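Local coordinates for LanC-like protein GCR2 (Arabidopsis thaliana, PDB 3T33) that binds a zinc ion in a LanC-like helical fold and may play a role in abscisic acid signaling, at residues A[79-84]-A[331-336]; A[60-65]-A[384-389]; A[285-290]-A[408-413]. One frame throughout, in Å; residues are numbered along the deposited sequence.

Contact 1. Residues A[79-84]-A[331-336]; sequences NLYTGV and GICHGI. With ZN (zinc ion), chain B.
Tyr81 reaches toward 331-336 with the outer end of its ring and meets Cys333: the phenol OH of Tyr81 stands 3.0 Å from Cys333 SG. The sulfur lies at the ring edge, 81° off the ring normal and 4.9 Å from the centroid of the Tyr81 ring, so the face of the phenol is not what it touches. Tyr81 CA and Cys333 CA are 8.8 Å apart, and the extended tyrosine side chain, its CG anti to the backbone N (chi1 -172°), spans that distance. Cys333 SG also binds zinc at 2.3 Å, and His334 ND1 supplies a second ligand at 1.9 Å; Cys288 completes the protein part of the site. Seen from the sulfur, the metal and the phenol oxygen are about 102° apart, so the hydroxyl comes from the flank of the S-Zn bond. Behind the tyrosine, Asn79 OD1 receives Thr82 N and Gly83 N in an Asx motif that shapes the turn carrying Tyr81. The tyrosine ring also meets that of Phe389. Its place beside the zinc-bound sulfur makes Tyr81 a second-shell neighbour of the site, where its hydroxyl may influence the charge on the thiolate.

Contact 2. Residues A[60-65]-A[384-389]; sequences KDKVVW and RPFSLF
Phe386 is the residue of 384-389 that makes the cross-contact, and it meets Lys62 and Val63 on the helix bearing 60-65. Apolar packing comes first. The aliphatic part of Lys62 approaches the ring at its rim, where Lys62 CG and CE each lie about 4.0 Å from Phe386 CE1. The bend of the lysine chain at chi2 (60°) turns it so that it passes obliquely by that carbon, touching it with these two methylenes. Val63 works closer to the backbone: its CG1 methyl is 4.3 Å from Phe386 CB, while CG2 sits at the ring edge, near the ring plane. Pro385, the preceding residue, puts its CB over one ring face, offset toward the rim.

The closest approach involves a polar atom without being a polar bond: Val63 CG1 lies 3.4 Å from Phe386 O, a methyl resting against a carbonyl oxygen.

Hydrogen bonding runs within each side. A type I beta turn from Arg384 to Ser387 presents the phenylalanine, and Arg384 O holds it closed by accepting twice, from Ser387 N at 3.0 Å and from Ser387 OG at 2.7 Å, the hydroxyl lying in the carbonyl plane on a lone pair. The lysine ammonium is engaged on its own helix, where NZ forms a salt bridge with Glu66.

No hydrogen bond joins 60-65 to 384-389, so their association rests on dispersion and shape, extended along the helix where Phe386 also touches Glu66 and Thr67; Lys62 gives its hydrocarbon to the ring and its charge to Glu66.

Contact 3. Residues A[285-290]-A[408-413]; sequences VHWCHG and ALFPGY. With ZN (zinc ion), chain B.
The backbone bond from His286 N to His289 O, 2.7 Å long, bridges the loop from which Trp287 projects to meet Phe410 and Tyr413. A fully extended first torsion (chi1 174°) carries the indole toward 408-413, where it is met in two different ways. Phe410 covers one face: its ring and the five-membered ring of Trp287 form a face-to-face stack with centroids 3.8 Å apart and planes inclined by only 19°. The overlap is displaced, since Trp287 CD1 lies over the phenyl face offset toward its rim and Phe410 CE1 lies likewise over the indole; CZ, CE1 and CE2 of Phe410 do the covering, with Phe410 CZ 3.2 Å from Trp287 CG. Tyr413 is turned almost perpendicular, at 87°, and takes the indole edge on its own face in a T-shaped pair. There Trp287 NE1 is 3.5 Å from Tyr413 CG, and Trp287 CZ2 is 3.4 Å from Tyr413 CD1, so the edge meets the tyrosine ring at two places. Phe410 and Tyr413 are themselves tied by a backbone bond from Tyr413 N to Phe410 O. The phenol of Tyr413 has its polar partner in Thr297 of helix 291-305, and Leu296 of the same helix packs on all three aromatics. One residue past the indole, Cys288 SG binds zinc at 2.2 Å. This buried aromatic cluster thus links the C-terminal segment to the Trp-Cys-His-Gly loop of the zinc site in a LanC-type fold.

The three contacts each close a long span of chain, and they interlock. Contact 1 is nested inside the loop closed by contact 2, whereas contact 3 crosses both, its segments alternating with theirs. The centres of contacts 1 and 2 are about 10 Å apart, as are those of contacts 1 and 3; those of contacts 2 and 3 are about 18 Å apart. Contact 2 joins helix 45-69 to the loop before helix 392-402, and segment 408-413 follows that same helix. Phe389 bridges all three, with probable backbone bonds to Tyr81 and Cys333 and packing on Phe410. In this strandless helical chain, contacts 1 and 3 bring loops ahead of helices 336-350 and 291-305 to one zinc ion, while contact 2 lies farther out.

Contact 1. Residues A[79-84]-A[331-336]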
loop_
_atom_site.group_PDB
_atom_site.type_symbol
_atom_site.label_atom_id
_atom_site.label_comp_id
_atom_site.label_asym_id
_atom_site.label_seq_id
_atom_site.Cartn_x
_atom_site.Cartn_y
_atom_site.Cartn_z
ATOM N N ASN A 79 -5.646 -15.346 0.572
ATOM C CA ASN A 79 -4.877 -14.265 0.004
ATOM C C ASN A 79 -4.506 -13.114 0.930
ATOM O O ASN A 79 -4.934 -13.075 2.054
ATOM C CB ASN A 79 -5.468 -13.796 -1.319
ATOM C CG ASN A 79 -6.604 -12.844 -1.160
ATOM O OD1 ASN A 79 -6.913 -12.422 -0.086
ATOM N ND2 ASN A 79 -7.237 -12.516 -2.251
ATOM N N LEU A 80 -3.689 -12.191 0.440
ATOM C CA LEU A 80 -3.175 -11.111 1.312
ATOM C C LEU A 80 -4.273 -10.119 1.631
ATOM O O LEU A 80 -4.374 -9.600 2.764
ATOM C CB LEU A 80 -1.986 -10.405 0.650
ATOM C CG LEU A 80 -1.219 -9.415 1.503
ATOM C CD1 LEU A 80 -0.244 -10.126 2.458
ATOM C CD2 LEU A 80 -0.478 -8.363 0.611
ATOM N N TYR A 81 -5.108 -9.918 0.610
ATOM C CA TYR A 81 -6.084 -8.832 0.499
ATOM C C TYR A 81 -7.158 -8.960 1.542
ATOM O O TYR A 81 -7.409 -7.992 2.298
ATOM C CB TYR A 81 -6.748 -8.869 -0.894
ATOM C CG TYR A 81 -7.616 -7.676 -1.135
ATOM C CD1 TYR A 81 -8.954 -7.702 -0.835
ATOM C CD2 TYR A 81 -7.068 -6.489 -1.621
ATOM C CE1 TYR A 81 -9.719 -6.588 -1.008
ATOM C CE2 TYR A 81 -7.810 -5.399 -1.805
ATOM C CZ TYR A 81 -9.119 -5.435 -1.486
ATOM O OH TYR A 81 -9.853 -4.331 -1.701
ATOM N N THR A 82 -7.790 -10.140 1.618
ATOM C CA THR A 82 -8.784 -10.383 2.660
ATOM C C THR A 82 -8.537 -11.659 3.479
ATOM O O THR A 82 -9.157 -11.872 4.505
ATOM C CB THR A 82 -10.248 -10.353 2.121
ATOM O OG1 THR A 82 -10.371 -11.163 0.931
ATOM C CG2 THR A 82 -10.651 -8.950 1.788
ATOM N N GLY A 83 -7.632 -12.504 3.043
ATOM C CA GLY A 83 -7.497 -13.803 3.692
ATOM C C GLY A 83 -6.376 -13.864 4.706
ATOM O O GLY A 83 -5.889 -12.811 5.241
ATOM N N VAL A 84 -5.894 -15.073 4.927
ATOM C CA VAL A 84 -5.082 -15.327 6.071
ATOM C C VAL A 84 -3.636 -14.875 5.853
ATOM O O VAL A 84 -2.910 -14.618 6.797
ATOM C CB VAL A 84 -5.221 -16.821 6.506
ATOM C CG1 VAL A 84 -4.132 -17.195 7.509
ATOM C CG2 VAL A 84 -6.614 -17.040 7.088
ATOM N N GLY A 331 -9.665 1.331 6.536
ATOM C CA GLY A 331 -8.674 0.409 6.008
ATOM C C GLY A 331 -7.598 0.911 5.066
ATOM O O GLY A 331 -7.396 2.091 4.922
ATOM N N ILE A 332 -6.901 -0.027 4.435
ATOM C CA ILE A 332 -5.788 0.222 3.578
ATOM C C ILE A 332 -6.209 0.536 2.139
ATOM O O ILE A 332 -5.795 1.577 1.599
ATOM C CB ILE A 332 -4.834 -0.978 3.614
ATOM C CG1 ILE A 332 -4.038 -1.018 4.928
ATOM C CG2 ILE A 332 -3.885 -1.000 2.414
ATOM C CD1 ILE A 332 -2.972 0.044 5.097
ATOM N N CYS A 333 -7.009 -0.338 1.537
ATOM C CA CYS A 333 -7.468 -0.139 0.167
ATOM C C CYS A 333 -8.076 1.248 -0.014
ATOM O O CYS A 333 -7.536 2.081 -0.742
ATOM C CB CYS A 333 -8.487 -1.214 -0.217
ATOM S SG CYS A 333 -8.467 -1.670 -1.967
ATOM N N HIS A 334 -9.200 1.488 0.652
ATOM C CA HIS A 334 -9.883 2.773 0.565
ATOM C C HIS A 334 -10.305 3.267 1.945
ATOM O O HIS A 334 -11.485 3.222 2.295
ATOM C CB HIS A 334 -11.102 2.672 -0.353
ATOM C CG HIS A 334 -11.744 1.320 -0.356
ATOM N ND1 HIS A 334 -11.402 0.334 -1.257
ATOM C CD2 HIS A 334 -12.708 0.788 0.433
ATOM C CE1 HIS A 334 -12.128 -0.745 -1.023
ATOM N NE2 HIS A 334 -12.928 -0.496 -0.003
ATOM N N GLY A 335 -9.336 3.737 2.722
ATOM C CA GLY A 335 -9.606 4.236 4.058
ATOM C C GLY A 335 -8.503 5.136 4.578
ATOM O O GLY A 335 -7.637 5.574 3.821
ATOM N N ILE A 336 -8.536 5.413 5.878
ATOM C CA ILE A 336 -7.539 6.265 6.504
ATOM C C ILE A 336 -6.187 5.568 6.687
ATOM O O ILE A 336 -5.171 6.111 6.284
ATOM C CB ILE A 336 -8.060 6.863 7.822
ATOM C CG1 ILE A 336 -9.358 7.632 7.520
ATOM C CG2 ILE A 336 -6.990 7.782 8.455
ATOM C CD1 ILE A 336 -10.158 8.131 8.758
HETATM ZN ZN ZN B . -10.207 -0.298 -2.565
#

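Contact 2. Residues A[60-65]-A[384-389]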
loop_
_atom_site.group_PDB
_atom_site.type_symbol
_atom_site.label_atom_id
_atom_site.label_comp_id
_atom_site.label_asym_id
_atom_site.label_seq_id
_atom_site.Cartn_x
_atom_site.Cartn_y
_atom_site.Cartn_z
ATOM N N LYS A 60 -3.087 -6.130 16.445
ATOM C CA LYS A 60 -2.431 -7.330 15.942
ATOM C C LYS A 60 -2.933 -8.573 16.667
ATOM O O LYS A 60 -3.299 -9.565 16.037
ATOM C CB LYS A 60 -0.913 -7.211 16.089
ATOM C CG LYS A 60 -0.150 -8.460 15.677
ATOM C CD LYS A 60 1.304 -8.388 16.114
ATOM C CE LYS A 60 1.492 -8.964 17.508
ATOM N NZ LYS A 60 2.881 -9.451 17.726
ATOM N N ASP A 61 -2.948 -8.512 17.995
ATOM C CA ASP A 61 -3.413 -9.629 18.807
ATOM C C ASP A 61 -4.859 -9.982 18.476
ATOM O O ASP A 61 -5.199 -11.151 18.301
ATOM C CB ASP A 61 -3.279 -9.303 20.295
ATOM C CG ASP A 61 -1.875 -9.535 20.819
ATOM O OD1 ASP A 61 -0.972 -9.807 20.000
ATOM O OD2 ASP A 61 -1.676 -9.446 22.048
ATOM N N LYS A 62 -5.706 -8.961 18.389
ATOM C CA LYS A 62 -7.115 -9.160 18.069
ATOM C C LYS A 62 -7.275 -9.833 16.711
ATOM O O LYS A 62 -8.098 -10.733 16.547
ATOM C CB LYS A 62 -7.861 -7.825 18.087
ATOM C CG LYS A 62 -9.300 -7.912 17.606
ATOM C CD LYS A 62 -10.117 -8.855 18.476
ATOM C CE LYS A 62 -11.594 -8.497 18.442
ATOM N NZ LYS A 62 -12.453 -9.641 18.854
ATOM N N VAL A 63 -6.484 -9.389 15.739
ATOM C CA VAL A 63 -6.530 -9.952 14.398
ATOM C C VAL A 63 -6.083 -11.429 14.381
ATOM O O VAL A 63 -6.727 -12.229 13.754
ATOM C CB VAL A 63 -5.683 -9.119 13.379
ATOM C CG1 VAL A 63 -5.649 -9.838 11.998
ATOM C CG2 VAL A 63 -6.273 -7.741 13.208
ATOM N N VAL A 64 -4.983 -11.755 15.072
ATOM C CA VAL A 64 -4.536 -13.135 15.269
ATOM C C VAL A 64 -5.602 -13.973 15.972
ATOM O O VAL A 64 -5.855 -15.093 15.548
ATOM C CB VAL A 64 -3.212 -13.244 16.033
ATOM C CG1 VAL A 64 -2.859 -14.707 16.324
ATOM C CG2 VAL A 64 -2.085 -12.622 15.208
ATOM N N TRP A 65 -6.271 -13.413 16.988
ATOM C CA TRP A 65 -7.366 -14.133 17.641
ATOM C C TRP A 65 -8.431 -14.605 16.642
ATOM O O TRP A 65 -8.739 -15.782 16.591
ATOM C CB TRP A 65 -8.011 -13.355 18.779
ATOM C CG TRP A 65 -8.945 -14.239 19.522
ATOM C CD1 TRP A 65 -10.321 -14.185 19.524
ATOM C CD2 TRP A 65 -8.589 -15.371 20.323
ATOM N NE1 TRP A 65 -10.827 -15.201 20.288
ATOM C CE2 TRP A 65 -9.785 -15.951 20.780
ATOM C CE3 TRP A 65 -7.360 -15.950 20.710
ATOM C CZ2 TRP A 65 -9.798 -17.084 21.602
ATOM C CZ3 TRP A 65 -7.380 -17.085 21.541
ATOM C CH2 TRP A 65 -8.587 -17.621 21.974
ATOM N N ARG A 384 -14.496 -7.550 5.504
ATOM C CA ARG A 384 -13.777 -8.489 6.362
ATOM C C ARG A 384 -13.027 -7.651 7.432
ATOM O O ARG A 384 -11.961 -7.058 7.152
ATOM C CB ARG A 384 -12.900 -9.490 5.561
ATOM C CG ARG A 384 -13.719 -10.418 4.613
ATOM C CD ARG A 384 -14.180 -9.572 3.467
ATOM N NE ARG A 384 -15.091 -10.186 2.519
ATOM C CZ ARG A 384 -15.078 -9.937 1.205
ATOM N NH1 ARG A 384 -14.190 -9.090 0.692
ATOM N NH2 ARG A 384 -15.965 -10.532 0.401
ATOM N N PRO A 385 -13.625 -7.561 8.634
ATOM C CA PRO A 385 -13.187 -6.527 9.586
ATOM C C PRO A 385 -11.753 -6.754 10.130
ATOM O O PRO A 385 -11.158 -5.830 10.729
ATOM C CB PRO A 385 -14.267 -6.584 10.701
ATOM C CG PRO A 385 -14.839 -8.066 10.566
ATOM C CD PRO A 385 -14.833 -8.285 9.100
ATOM N N PHE A 386 -11.199 -7.937 9.904
ATOM C CA PHE A 386 -9.865 -8.209 10.367
ATOM C C PHE A 386 -8.887 -8.472 9.250
ATOM O O PHE A 386 -7.781 -8.946 9.505
ATOM C CB PHE A 386 -9.858 -9.358 11.423
ATOM C CG PHE A 386 -10.869 -9.161 12.458
ATOM C CD1 PHE A 386 -10.651 -8.257 13.477
ATOM C CD2 PHE A 386 -12.113 -9.760 12.342
ATOM C CE1 PHE A 386 -11.655 -8.002 14.423
ATOM C CE2 PHE A 386 -13.134 -9.509 13.259
ATOM C CZ PHE A 386 -12.919 -8.638 14.301
ATOM N N SER A 387 -9.277 -8.167 8.012
ATOM C CA SER A 387 -8.340 -8.322 6.923
ATOM C C SER A 387 -7.245 -7.220 6.875
ATOM O O SER A 387 -7.363 -6.144 7.502
ATOM C CB SER A 387 -9.106 -8.331 5.611
ATOM O OG SER A 387 -9.837 -7.131 5.432
ATOM N N LEU A 388 -6.194 -7.497 6.118
ATOM C CA LEU A 388 -5.186 -6.545 5.842
ATOM C C LEU A 388 -5.739 -5.364 5.007
ATOM O O LEU A 388 -5.557 -4.200 5.395
ATOM C CB LEU A 388 -4.054 -7.232 5.116
ATOM C CG LEU A 388 -2.591 -6.843 5.438
ATOM C CD1 LEU A 388 -1.788 -6.560 4.163
ATOM C CD2 LEU A 388 -2.415 -5.707 6.476
ATOM N N PHE A 389 -6.413 -5.627 3.871
ATOM C CA PHE A 389 -6.815 -4.527 2.981
ATOM C C PHE A 389 -8.124 -3.809 3.274
ATOM O O PHE A 389 -8.362 -2.729 2.761
ATOM C CB PHE A 389 -6.669 -4.882 1.506
ATOM C CG PHE A 389 -5.243 -4.728 0.973
ATOM C CD1 PHE A 389 -4.223 -5.569 1.407
ATOM C CD2 PHE A 389 -4.938 -3.741 0.028
ATOM C CE1 PHE A 389 -2.902 -5.393 0.955
ATOM C CE2 PHE A 389 -3.636 -3.579 -0.462
ATOM C CZ PHE A 389 -2.593 -4.400 0.019
#

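Contact 3. Residues A[285-290]-A[408-413]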
loop_
_atom_site.group_PDB
_atom_site.type_symbol
_atom_site.label_atom_id
_atom_site.label_comp_id
_atom_site.label_asym_id
_atom_site.label_seq_id
_atom_site.Cartn_x
_atom_site.Cartn_y
_atom_site.Cartn_z
ATOM N N VAL A 285 -11.442 9.012 -3.408
ATOM C CA VAL A 285 -10.089 9.454 -2.959
ATOM C C VAL A 285 -9.485 8.283 -2.184
ATOM O O VAL A 285 -9.479 8.277 -0.956
ATOM C CB VAL A 285 -10.179 10.739 -2.095
ATOM C CG1 VAL A 285 -8.777 11.239 -1.664
ATOM C CG2 VAL A 285 -10.945 11.839 -2.844
ATOM N N HIS A 286 -9.065 7.247 -2.907
ATOM C CA HIS A 286 -8.691 5.951 -2.283
ATOM C C HIS A 286 -7.335 5.618 -2.827
ATOM O O HIS A 286 -6.938 6.162 -3.862
ATOM C CB HIS A 286 -9.556 4.780 -2.791
ATOM C CG HIS A 286 -11.030 4.882 -2.510
ATOM N ND1 HIS A 286 -11.577 5.788 -1.617
ATOM C CD2 HIS A 286 -12.062 4.111 -2.947
ATOM C CE1 HIS A 286 -12.894 5.597 -1.552
ATOM N NE2 HIS A 286 -13.203 4.560 -2.314
ATOM N N TRP A 287 -6.632 4.722 -2.132
ATOM C CA TRP A 287 -5.513 4.034 -2.730
ATOM C C TRP A 287 -6.047 3.388 -4.014
ATOM O O TRP A 287 -5.419 3.473 -5.034
ATOM C CB TRP A 287 -5.040 2.887 -1.837
ATOM C CG TRP A 287 -3.995 2.108 -2.512
ATOM C CD1 TRP A 287 -2.747 2.536 -2.817
ATOM C CD2 TRP A 287 -4.105 0.781 -3.036
ATOM N NE1 TRP A 287 -2.052 1.547 -3.462
ATOM C CE2 TRP A 287 -2.870 0.464 -3.629
ATOM C CE3 TRP A 287 -5.137 -0.163 -3.078
ATOM C CZ2 TRP A 287 -2.618 -0.776 -4.268
ATOM C CZ3 TRP A 287 -4.883 -1.401 -3.689
ATOM C CH2 TRP A 287 -3.631 -1.695 -4.261
ATOM N N CYS A 288 -7.158 2.657 -3.938
ATOM C CA CYS A 288 -7.552 1.834 -5.094
ATOM C C CYS A 288 -7.913 2.722 -6.274
ATOM O O CYS A 288 -7.422 2.486 -7.367
ATOM C CB CYS A 288 -8.581 0.744 -4.759
ATOM S SG CYS A 288 -10.040 1.348 -4.033
ATOM N N HIS A 289 -8.652 3.797 -6.040
ATOM C CA HIS A 289 -8.992 4.774 -7.094
ATOM C C HIS A 289 -8.840 6.193 -6.557
ATOM O O HIS A 289 -9.325 6.513 -5.466
ATOM C CB HIS A 289 -10.463 4.614 -7.531
ATOM C CG HIS A 289 -10.838 3.211 -7.937
ATOM N ND1 HIS A 289 -10.418 2.637 -9.125
ATOM C CD2 HIS A 289 -11.611 2.280 -7.314
ATOM C CE1 HIS A 289 -10.902 1.407 -9.197
ATOM N NE2 HIS A 289 -11.629 1.163 -8.114
ATOM N N GLY A 290 -8.207 7.063 -7.317
ATOM C CA GLY A 290 -8.154 8.464 -6.895
ATOM C C GLY A 290 -6.752 8.916 -6.517
ATOM O O GLY A 290 -5.765 8.214 -6.731
ATOM N N ALA A 408 8.750 3.229 6.078
ATOM C CA ALA A 408 7.369 2.800 5.830
ATOM C C ALA A 408 7.028 2.718 4.362
ATOM O O ALA A 408 7.217 3.691 3.651
ATOM C CB ALA A 408 6.413 3.732 6.484
ATOM N N LEU A 409 6.559 1.537 3.945
ATOM C CA LEU A 409 6.121 1.216 2.566
ATOM C C LEU A 409 4.659 0.723 2.474
ATOM O O LEU A 409 4.342 -0.222 3.149
ATOM C CB LEU A 409 7.038 0.144 1.992
ATOM C CG LEU A 409 8.505 0.607 1.915
ATOM C CD1 LEU A 409 9.482 -0.597 1.581
ATOM C CD2 LEU A 409 8.706 1.752 0.900
ATOM N N PHE A 410 3.788 1.353 1.652
ATOM C CA PHE A 410 2.397 0.866 1.496
ATOM C C PHE A 410 2.448 -0.653 1.100
ATOM O O PHE A 410 3.120 -1.012 0.154
ATOM C CB PHE A 410 1.644 1.691 0.463
ATOM C CG PHE A 410 0.158 1.353 0.334
ATOM C CD1 PHE A 410 -0.278 0.184 -0.268
ATOM C CD2 PHE A 410 -0.796 2.241 0.760
ATOM C CE1 PHE A 410 -1.668 -0.097 -0.412
ATOM C CE2 PHE A 410 -2.167 1.949 0.639
ATOM C CZ PHE A 410 -2.579 0.764 0.042
ATOM N N PRO A 411 1.802 -1.533 1.896
ATOM C CA PRO A 411 1.948 -3.005 1.714
ATOM C C PRO A 411 1.471 -3.434 0.312
ATOM O O PRO A 411 0.371 -3.038 -0.138
ATOM C CB PRO A 411 1.046 -3.590 2.797
ATOM C CG PRO A 411 0.008 -2.525 3.045
ATOM C CD PRO A 411 0.666 -1.171 2.756
ATOM N N GLY A 412 2.298 -4.178 -0.411
ATOM C CA GLY A 412 1.881 -4.622 -1.727
ATOM C C GLY A 412 1.880 -3.517 -2.785
ATOM O O GLY A 412 1.401 -3.733 -3.891
ATOM N N TYR A 413 2.420 -2.341 -2.441
ATOM C CA TYR A 413 2.490 -1.258 -3.405
ATOM C C TYR A 413 3.887 -0.655 -3.535
ATOM O O TYR A 413 4.528 -0.710 -4.595
ATOM C CB TYR A 413 1.454 -0.171 -3.149
ATOM C CG TYR A 413 1.156 0.626 -4.437
ATOM C CD1 TYR A 413 0.423 0.020 -5.510
ATOM C CD2 TYR A 413 1.632 1.933 -4.613
ATOM C CE1 TYR A 413 0.121 0.726 -6.701
ATOM C CE2 TYR A 413 1.343 2.677 -5.804
ATOM C CZ TYR A 413 0.602 2.060 -6.846
ATOM O OH TYR A 413 0.367 2.742 -8.032
HETATM ZN ZN ZN B . -10.207 -0.298 -2.565
#